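Local coordinates for protein proline dehydrogenase (Deinococcus radiodurans, PDB 4H6Q) that oxidises L-proline to (S)-1-pyrroline-5-carboxylate with an FAD cofactor, passing the electrons to a quinone in the first step of proline breakdown to glutamate, at residues 47-52 against 279-284; 80-85 against 121-126. One frame throughout, in Å; residues are numbered along the deposited sequence.

Contact 1 of 2, residues 47-52 against 279-284; sequences QAVQAL and VYLPYG. With TFB (tetrahydrofuran-2-carboxylic acid), chain D.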
ATOM      1  N   GLN A  47       3.788 -16.090   8.344  1.00 13.47           N
ATOM      2  CA  GLN A  47       4.715 -16.143   9.486  1.00 14.50           C
ATOM      3  C   GLN A  47       5.264 -14.743   9.830  1.00 14.19           C
ATOM      4  O   GLN A  47       5.382 -14.385  11.024  1.00 13.76           O
ATOM      5  CB  GLN A  47       5.866 -17.117   9.229  1.00 17.58           C
ATOM      6  CG  GLN A  47       5.415 -18.588   9.298  1.00 23.40           C
ATOM      7  CD  GLN A  47       6.417 -19.569   8.710  1.00 29.56           C
ATOM      8  OE1 GLN A  47       7.401 -19.169   8.075  1.00 34.11           O
ATOM      9  NE2 GLN A  47       6.161 -20.874   8.898  1.00 30.73           N
ATOM     10  N   ALA A  48       5.561 -13.938   8.810  1.00 12.60           N
ATOM     11  CA  ALA A  48       6.074 -12.607   9.068  1.00 11.65           C
ATOM     12  C   ALA A  48       5.000 -11.734   9.683  1.00 11.99           C
ATOM     13  O   ALA A  48       5.298 -10.925  10.573  1.00 12.38           O
ATOM     14  CB  ALA A  48       6.630 -11.977   7.769  1.00 13.84           C
ATOM     15  N   VAL A  49       3.742 -11.836   9.227  1.00 10.60           N
ATOM     16  CA  VAL A  49       2.668 -11.078   9.860  1.00 11.51           C
ATOM     17  C   VAL A  49       2.444 -11.510  11.309  1.00 11.78           C
ATOM     18  O   VAL A  49       2.270 -10.658  12.187  1.00 12.42           O
ATOM     19  CB  VAL A  49       1.353 -11.157   9.065  1.00 14.36           C
ATOM     20  CG1 VAL A  49       0.194 -10.452   9.828  1.00 15.49           C
ATOM     21  CG2 VAL A  49       1.542 -10.506   7.708  1.00 15.71           C
ATOM     22  N   GLN A  50       2.517 -12.820  11.589  1.00 11.55           N
ATOM     23  CA  GLN A  50       2.364 -13.279  12.964  1.00 13.14           C
ATOM     24  C   GLN A  50       3.467 -12.710  13.865  1.00 13.77           C
ATOM     25  O   GLN A  50       3.215 -12.328  15.014  1.00 14.51           O
ATOM     26  CB  GLN A  50       2.331 -14.807  13.005  1.00 14.84           C
ATOM     27  CG  GLN A  50       1.038 -15.370  12.385  1.00 15.92           C
ATOM     28  CD  GLN A  50       1.030 -16.853  12.276  1.00 17.16           C
ATOM     29  OE1 GLN A  50       2.087 -17.482  12.065  1.00 19.11           O
ATOM     30  NE2 GLN A  50      -0.155 -17.447  12.388  1.00 20.37           N
ATOM     31  N   ALA A  51       4.688 -12.622  13.333  1.00 12.20           N
ATOM     32  CA  ALA A  51       5.783 -12.030  14.088  1.00 13.95           C
ATOM     33  C   ALA A  51       5.532 -10.549  14.364  1.00 13.20           C
ATOM     34  O   ALA A  51       5.821 -10.083  15.478  1.00 16.12           O
ATOM     35  CB  ALA A  51       7.141 -12.264  13.415  1.00 14.36           C
ATOM     36  N   LEU A  52       5.049  -9.794  13.374  1.00 12.85           N
ATOM     37  CA  LEU A  52       4.713  -8.391  13.593  1.00 12.66           C
ATOM     38  C   LEU A  52       3.638  -8.246  14.671  1.00 13.41           C
ATOM     39  O   LEU A  52       3.744  -7.382  15.556  1.00 14.18           O
ATOM     40  CB  LEU A  52       4.223  -7.723  12.292  1.00 13.62           C
ATOM     41  CG  LEU A  52       5.295  -7.457  11.237  1.00 16.34           C
ATOM     42  CD1 LEU A  52       4.619  -7.168   9.893  1.00 16.85           C
ATOM     43  CD2 LEU A  52       6.152  -6.271  11.658  1.00 16.98           C
ATOM     44  N   VAL A 279       2.527  -2.522   8.874  1.00  9.06           N
ATOM     45  CA  VAL A 279       3.672  -2.660   8.007  1.00  8.92           C
ATOM     46  C   VAL A 279       3.288  -3.320   6.701  1.00  8.60           C
ATOM     47  O   VAL A 279       2.592  -4.361   6.668  1.00  9.49           O
ATOM     48  CB  VAL A 279       4.793  -3.476   8.721  1.00  8.92           C
ATOM     49  CG1 VAL A 279       5.863  -3.987   7.759  1.00 10.87           C
ATOM     50  CG2 VAL A 279       5.412  -2.608   9.803  1.00 10.92           C
ATOM     51  N   TYR A 280       3.744  -2.711   5.577  1.00  9.24           N
ATOM     52  CA  TYR A 280       3.541  -3.240   4.240  1.00  8.80           C
ATOM     53  C   TYR A 280       4.478  -4.434   4.071  1.00  9.38           C
ATOM     54  O   TYR A 280       5.712  -4.289   4.153  1.00 10.88           O
ATOM     55  CB  TYR A 280       3.829  -2.104   3.235  1.00  9.34           C
ATOM     56  CG  TYR A 280       3.390  -2.361   1.809  1.00  8.88           C
ATOM     57  CD1 TYR A 280       2.264  -1.702   1.265  1.00  9.97           C
ATOM     58  CD2 TYR A 280       4.134  -3.209   0.944  1.00 11.10           C
ATOM     59  CE1 TYR A 280       1.844  -1.917  -0.029  1.00  9.29           C
ATOM     60  CE2 TYR A 280       3.718  -3.445  -0.370  1.00 10.80           C
ATOM     61  CZ  TYR A 280       2.561  -2.802  -0.836  1.00 10.37           C
ATOM     62  OH  TYR A 280       2.218  -3.076  -2.123  1.00 12.26           O
ATOM     63  N   LEU A 281       3.878  -5.604   3.832  1.00  9.17           N
ATOM     64  CA  LEU A 281       4.550  -6.901   3.970  1.00 10.55           C
ATOM     65  C   LEU A 281       4.470  -7.634   2.642  1.00  9.68           C
ATOM     66  O   LEU A 281       3.507  -8.293   2.323  1.00 10.87           O
ATOM     67  CB  LEU A 281       3.916  -7.715   5.091  1.00 11.88           C
ATOM     68  CG  LEU A 281       4.702  -8.911   5.622  1.00 15.26           C
ATOM     69  CD1 LEU A 281       4.822 -10.096   4.663  1.00 17.27           C
ATOM     70  CD2 LEU A 281       6.017  -8.461   6.158  1.00 18.13           C
ATOM     71  N   PRO A 282       5.510  -7.470   1.784  1.00  9.89           N
ATOM     72  CA  PRO A 282       5.468  -8.053   0.430  1.00 10.62           C
ATOM     73  C   PRO A 282       6.106  -9.427   0.381  1.00  9.96           C
ATOM     74  O   PRO A 282       7.025  -9.735   1.167  1.00 11.79           O
ATOM     75  CB  PRO A 282       6.281  -7.046  -0.371  1.00 11.67           C
ATOM     76  CG  PRO A 282       7.288  -6.513   0.605  1.00 12.99           C
ATOM     77  CD  PRO A 282       6.722  -6.643   2.003  1.00 11.68           C
ATOM     78  N   TYR A 283       5.631 -10.279  -0.533  1.00  9.74           N
ATOM     79  CA  TYR A 283       6.221 -11.582  -0.684  1.00 11.43           C
ATOM     80  C   TYR A 283       6.001 -12.027  -2.138  1.00 11.47           C
ATOM     81  O   TYR A 283       5.195 -11.455  -2.878  1.00 12.20           O
ATOM     82  CB  TYR A 283       5.581 -12.615   0.278  1.00 11.53           C
ATOM     83  CG  TYR A 283       4.180 -13.004  -0.188  1.00 11.86           C
ATOM     84  CD1 TYR A 283       3.941 -14.199  -0.914  1.00 12.67           C
ATOM     85  CD2 TYR A 283       3.086 -12.128   0.047  1.00 12.69           C
ATOM     86  CE1 TYR A 283       2.679 -14.500  -1.398  1.00 12.80           C
ATOM     87  CE2 TYR A 283       1.803 -12.432  -0.436  1.00 12.86           C
ATOM     88  CZ  TYR A 283       1.614 -13.600  -1.174  1.00 12.05           C
ATOM     89  OH  TYR A 283       0.371 -13.864  -1.661  1.00 14.61           O
ATOM     90  N   GLY A 284       6.732 -13.057  -2.550  1.00 12.29           N
ATOM     91  CA  GLY A 284       6.504 -13.700  -3.813  1.00 13.62           C
ATOM     92  C   GLY A 284       7.796 -13.877  -4.584  1.00 14.88           C
ATOM     93  O   GLY A 284       8.862 -13.375  -4.235  1.00 16.53           O
TER
HETATM   94  OA  TFB D2002       4.052   0.836  -3.539  1.00 14.14           O
HETATM   95  CA  TFB D2002       5.443   1.034  -3.316  1.00 13.25           C
HETATM   96  C   TFB D2002       6.263   0.148  -4.231  1.00 14.02           C
HETATM   97  OB  TFB D2002       7.494   0.382  -4.358  1.00 14.79           O
HETATM   98  CB  TFB D2002       5.706   0.677  -1.915  1.00 13.64           C
HETATM   99  CG  TFB D2002       4.608  -0.221  -1.575  1.00 13.68           C
HETATM  100  CD  TFB D2002       3.481   0.057  -2.492  1.00 13.90           C
HETATM  101  OXT TFB D2002       5.740  -0.830  -4.882  1.00 14.34           O
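Tyr280 OH is hydrogen-bonded to Asp137 OD2, and beside that bond the tyrosine ring meets the proline analogue TFB. The ligand lies over one face of the phenol, its CG 3.3 Å above the ring plane and displaced from the ring centre toward CZ; Tyr280 CZ and TFB CG come within 3.4 Å. Arg293, Lys100 and Arg294 each hydrogen-bond the ligand, so the aromatic face supplies apolar contact where those three give polar grip. The CB of Tyr280 points away from helix 42-54, whereas those of Val279 and Leu281, its neighbours along the strand, point toward it; CG anti to the backbone N (chi1 -167°) then sets where the ring lies. This alternation makes one short strand serve both the active site and the outer wall. Leu281 carries most of the outward packing: its CD2 rests 3.9 Å from Ala48 CB, and its CG, at the branch point, lies 4.1 Å from Val49 CG2. Leu52 meets Val279 at about a right angle, its CD1 reaching 3.9 Å from Val279 CB, and the same methyl lies 4.2 Å from Leu281 CD2. No hydrogen bond spans the interface; it is purely apolar, with helix and strand axes 9.8 Å apart and running nearly antiparallel, at 160°. On the strand's edges, Val279 and Leu281 bond by their backbones to strand 58-63, and Tyr280 to Met258 and Tyr260. Helix 42-54, which precedes the first barrel strand, lies outside the last one, while that strand's Tyr280 faces the substrate pocket inside the beta8-alpha8 barrel of this proline dehydrogenase.

Contact 2 of 2, residues 80-85 against 121-126; sequences DVIKLI and RRIIAK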
ATOM      1  N   ASP A  80      -4.246 -15.814  -7.201  1.00 10.61           N
ATOM      2  CA  ASP A  80      -3.239 -15.941  -6.177  1.00 11.64           C
ATOM      3  C   ASP A  80      -3.408 -14.984  -5.014  1.00  9.44           C
ATOM      4  O   ASP A  80      -3.148 -15.350  -3.861  1.00 10.96           O
ATOM      5  CB  ASP A  80      -1.855 -15.819  -6.796  1.00 12.29           C
ATOM      6  CG  ASP A  80      -1.488 -16.997  -7.678  1.00 16.78           C
ATOM      7  OD1 ASP A  80      -2.078 -18.079  -7.527  1.00 19.95           O
ATOM      8  OD2 ASP A  80      -0.543 -16.843  -8.488  1.00 20.55           O
ATOM      9  N   VAL A  81      -3.929 -13.796  -5.279  1.00  9.73           N
ATOM     10  CA  VAL A  81      -4.297 -12.874  -4.187  1.00  9.41           C
ATOM     11  C   VAL A  81      -5.475 -13.433  -3.374  1.00  9.35           C
ATOM     12  O   VAL A  81      -5.460 -13.359  -2.133  1.00 10.45           O
ATOM     13  CB  VAL A  81      -4.619 -11.458  -4.721  1.00  9.75           C
ATOM     14  CG1 VAL A  81      -5.093 -10.548  -3.598  1.00 11.32           C
ATOM     15  CG2 VAL A  81      -3.384 -10.844  -5.421  1.00 11.10           C
ATOM     16  N   ILE A  82      -6.454 -14.044  -4.059  1.00  9.74           N
ATOM     17  CA  ILE A  82      -7.546 -14.710  -3.340  1.00 11.00           C
ATOM     18  C   ILE A  82      -7.012 -15.855  -2.490  1.00 10.34           C
ATOM     19  O   ILE A  82      -7.463 -16.034  -1.343  1.00 11.08           O
ATOM     20  CB  ILE A  82      -8.667 -15.092  -4.302  1.00 11.94           C
ATOM     21  CG1 ILE A  82      -9.348 -13.797  -4.758  1.00 12.94           C
ATOM     22  CG2 ILE A  82      -9.695 -16.052  -3.668  1.00 14.30           C
ATOM     23  CD1 ILE A  82     -10.254 -13.871  -6.018  1.00 15.79           C
ATOM     24  N   LYS A  83      -6.055 -16.655  -2.998  1.00 11.06           N
ATOM     25  CA  LYS A  83      -5.463 -17.736  -2.191  1.00 11.65           C
ATOM     26  C   LYS A  83      -4.796 -17.151  -0.950  1.00 10.62           C
ATOM     27  O   LYS A  83      -4.868 -17.715   0.157  1.00 11.48           O
ATOM     28  CB  LYS A  83      -4.424 -18.526  -3.002  1.00 14.76           C
ATOM     29  CG  LYS A  83      -5.034 -19.392  -4.066  1.00 19.74           C
ATOM     30  CD  LYS A  83      -3.936 -20.131  -4.829  1.00 25.56           C
ATOM     31  CE  LYS A  83      -4.496 -20.852  -6.065  1.00 31.91           C
ATOM     32  NZ  LYS A  83      -5.851 -20.302  -6.448  1.00 35.58           N
ATOM     33  N   LEU A  84      -4.146 -16.008  -1.086  1.00 11.31           N
ATOM     34  CA  LEU A  84      -3.536 -15.332   0.061  1.00 10.77           C
ATOM     35  C   LEU A  84      -4.582 -14.940   1.088  1.00  9.90           C
ATOM     36  O   LEU A  84      -4.396 -15.136   2.290  1.00 11.00           O
ATOM     37  CB  LEU A  84      -2.804 -14.099  -0.463  1.00 10.25           C
ATOM     38  CG  LEU A  84      -2.335 -13.108   0.600  1.00 10.60           C
ATOM     39  CD1 LEU A  84      -1.234 -13.709   1.467  1.00 13.61           C
ATOM     40  CD2 LEU A  84      -1.909 -11.796  -0.084  1.00 13.73           C
ATOM     41  N   ILE A  85      -5.669 -14.322   0.635  1.00  9.70           N
ATOM     42  CA  ILE A  85      -6.738 -13.907   1.558  1.00 10.60           C
ATOM     43  C   ILE A  85      -7.317 -15.122   2.289  1.00 10.00           C
ATOM     44  O   ILE A  85      -7.575 -15.069   3.509  1.00 11.44           O
ATOM     45  CB  ILE A  85      -7.846 -13.145   0.775  1.00 10.69           C
ATOM     46  CG1 ILE A  85      -7.310 -11.802   0.285  1.00 10.39           C
ATOM     47  CG2 ILE A  85      -9.107 -12.981   1.590  1.00 12.24           C
ATOM     48  CD1 ILE A  85      -8.175 -11.185  -0.839  1.00 12.26           C
ATOM     49  N   ARG A 121     -13.046  -6.566  -8.091  1.00 11.99           N
ATOM     50  CA  ARG A 121     -14.318  -6.927  -7.464  1.00 11.89           C
ATOM     51  C   ARG A 121     -14.238  -8.275  -6.764  1.00 12.05           C
ATOM     52  O   ARG A 121     -14.736  -8.442  -5.636  1.00 13.54           O
ATOM     53  CB  ARG A 121     -15.440  -6.968  -8.508  1.00 13.70           C
ATOM     54  CG  ARG A 121     -15.942  -5.593  -8.914  1.00 13.86           C
ATOM     55  CD  ARG A 121     -16.900  -5.726 -10.076  1.00 15.70           C
ATOM     56  NE  ARG A 121     -17.516  -4.436 -10.352  1.00 18.55           N
ATOM     57  CZ  ARG A 121     -17.869  -4.016 -11.556  1.00 18.72           C
ATOM     58  NH1 ARG A 121     -17.634  -4.777 -12.607  1.00 22.72           N
ATOM     59  NH2 ARG A 121     -18.419  -2.820 -11.707  1.00 21.76           N
ATOM     60  N   ARG A 122     -13.622  -9.270  -7.398  1.00 12.10           N
ATOM     61  CA  ARG A 122     -13.518 -10.616  -6.814  1.00 11.98           C
ATOM     62  C   ARG A 122     -12.631 -10.601  -5.572  1.00 11.53           C
ATOM     63  O   ARG A 122     -12.943 -11.260  -4.556  1.00 12.25           O
ATOM     64  CB  ARG A 122     -12.944 -11.614  -7.836  1.00 13.34           C
ATOM     65  CG  ARG A 122     -13.747 -11.704  -9.117  1.00 16.09           C
ATOM     66  CD  ARG A 122     -13.240 -12.835  -9.989  1.00 17.85           C
ATOM     67  NE  ARG A 122     -11.836 -12.790 -10.383  1.00 18.59           N
ATOM     68  CZ  ARG A 122     -10.920 -13.704 -10.010  1.00 17.95           C
ATOM     69  NH1 ARG A 122     -11.221 -14.699  -9.191  1.00 19.18           N
ATOM     70  NH2 ARG A 122      -9.721 -13.642 -10.481  1.00 15.42           N
ATOM     71  N   ILE A 123     -11.513  -9.880  -5.651  1.00 11.17           N
ATOM     72  CA  ILE A 123     -10.609  -9.763  -4.520  1.00 10.06           C
ATOM     73  C   ILE A 123     -11.290  -9.064  -3.327  1.00 10.05           C
ATOM     74  O   ILE A 123     -11.217  -9.544  -2.172  1.00 10.46           O
ATOM     75  CB  ILE A 123      -9.326  -9.028  -4.952  1.00 10.26           C
ATOM     76  CG1 ILE A 123      -8.534  -9.905  -5.969  1.00 10.79           C
ATOM     77  CG2 ILE A 123      -8.469  -8.586  -3.751  1.00 10.85           C
ATOM     78  CD1 ILE A 123      -7.436  -9.118  -6.719  1.00 11.70           C
ATOM     79  N   ILE A 124     -11.939  -7.930  -3.591  1.00 10.01           N
ATOM     80  CA  ILE A 124     -12.542  -7.170  -2.501  1.00  9.99           C
ATOM     81  C   ILE A 124     -13.722  -7.944  -1.903  1.00 11.25           C
ATOM     82  O   ILE A 124     -13.902  -7.953  -0.674  1.00 12.55           O
ATOM     83  CB  ILE A 124     -12.988  -5.772  -2.965  1.00 10.15           C
ATOM     84  CG1 ILE A 124     -11.795  -4.964  -3.477  1.00  9.87           C
ATOM     85  CG2 ILE A 124     -13.735  -5.033  -1.802  1.00 12.44           C
ATOM     86  CD1 ILE A 124     -12.219  -3.775  -4.336  1.00 12.49           C
ATOM     87  N   ALA A 125     -14.524  -8.612  -2.737  1.00 11.81           N
ATOM     88  CA  ALA A 125     -15.647  -9.406  -2.221  1.00 12.66           C
ATOM     89  C   ALA A 125     -15.132 -10.468  -1.245  1.00 12.91           C
ATOM     90  O   ALA A 125     -15.747 -10.700  -0.202  1.00 15.16           O
ATOM     91  CB  ALA A 125     -16.408 -10.041  -3.389  1.00 14.33           C
ATOM     92  N   LYS A 126     -14.027 -11.136  -1.575  1.00 12.43           N
ATOM     93  CA  LYS A 126     -13.475 -12.187  -0.726  1.00 13.08           C
ATOM     94  C   LYS A 126     -12.943 -11.591   0.577  1.00 12.48           C
ATOM     95  O   LYS A 126     -13.236 -12.113   1.688  1.00 14.07           O
ATOM     96  CB  LYS A 126     -12.412 -13.020  -1.471  1.00 15.36           C
ATOM     97  CG  LYS A 126     -11.869 -14.194  -0.700  1.00 18.87           C
ATOM     98  CD  LYS A 126     -12.912 -15.167  -0.199  1.00 22.75           C
ATOM     99  CE  LYS A 126     -13.541 -15.923  -1.337  1.00 26.67           C
ATOM    100  NZ  LYS A 126     -14.246 -17.088  -0.780  1.00 29.01           N
TER
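Ile123 meets three side chains of the neighbouring helix, two of them nearly perpendicular and one inclined. Val81 crosses it at about a right angle, setting CG1 3.9 Å from Ile123 CG2. Ile85 also comes in nearly perpendicular, its CD1 lying 3.9 Å from the same Ile123 CG2, whereas Ile82 is inclined to it and brings CG1 to 4.2 Å from Ile123 CG1. The CG2 methyl is thus shared by two partners a helical turn apart. An alanine in place of Ile123 would probably open a gap between the two helices, leaving Val81 and Ile85 without the methyl they share.

The helical segments run parallel, 4° between their axes, at a separation of 9.7 Å. They belong to successive beta-alpha units of the barrel: strand 96-99 lies between helices 71-90 and 115-129 in the chain, and its Val97 touches both Val81 and Ile85 of helix 71-90.

Farther from the strands, long polar side chains flank the isoleucines. Arg122, whose side chain crosses that of Ile82 at about a right angle, is bent at chi3 (-58°) and brings NH1 to 3.4 Å from Ile82 CD1; the methyl approaches the guanidinium obliquely. Arg122 NH2 is held by a salt bridge to Asp79 and a hydrogen bond to Asn119, which probably fix how the guanidinium is turned. Lys126 contributes its aliphatic part: CG, anti to the backbone N, lies 3.8 Å from Ile85 CG2 and 4.1 Å from Ile82 CG2. Beyond CG the chain bends twice, and NZ ends in a salt bridge to Glu86 of helix 71-90.

Overall arrangement
From the N terminus, helix 23-33 leads to helix 42-54, the first partner in contact 1, then strand 58-63 and helix 71-90. Contact 2 then closes a short loop, with strand 96-99 inside it, as helix 115-129 settles beside helix 71-90. Five more beta-alpha units follow before strand 277-283, the last of the barrel, returns to helix 42-54, so that contact 1 closes a far longer loop within which contact 2 is nested. Contact 1 thus ties the last strand to the helix before the first, and contact 2 ties the helices of two successive units. Their centres are about 17 Å apart, yet they meet directly, Tyr283 OH packing 3.4 Å from Leu84 CB.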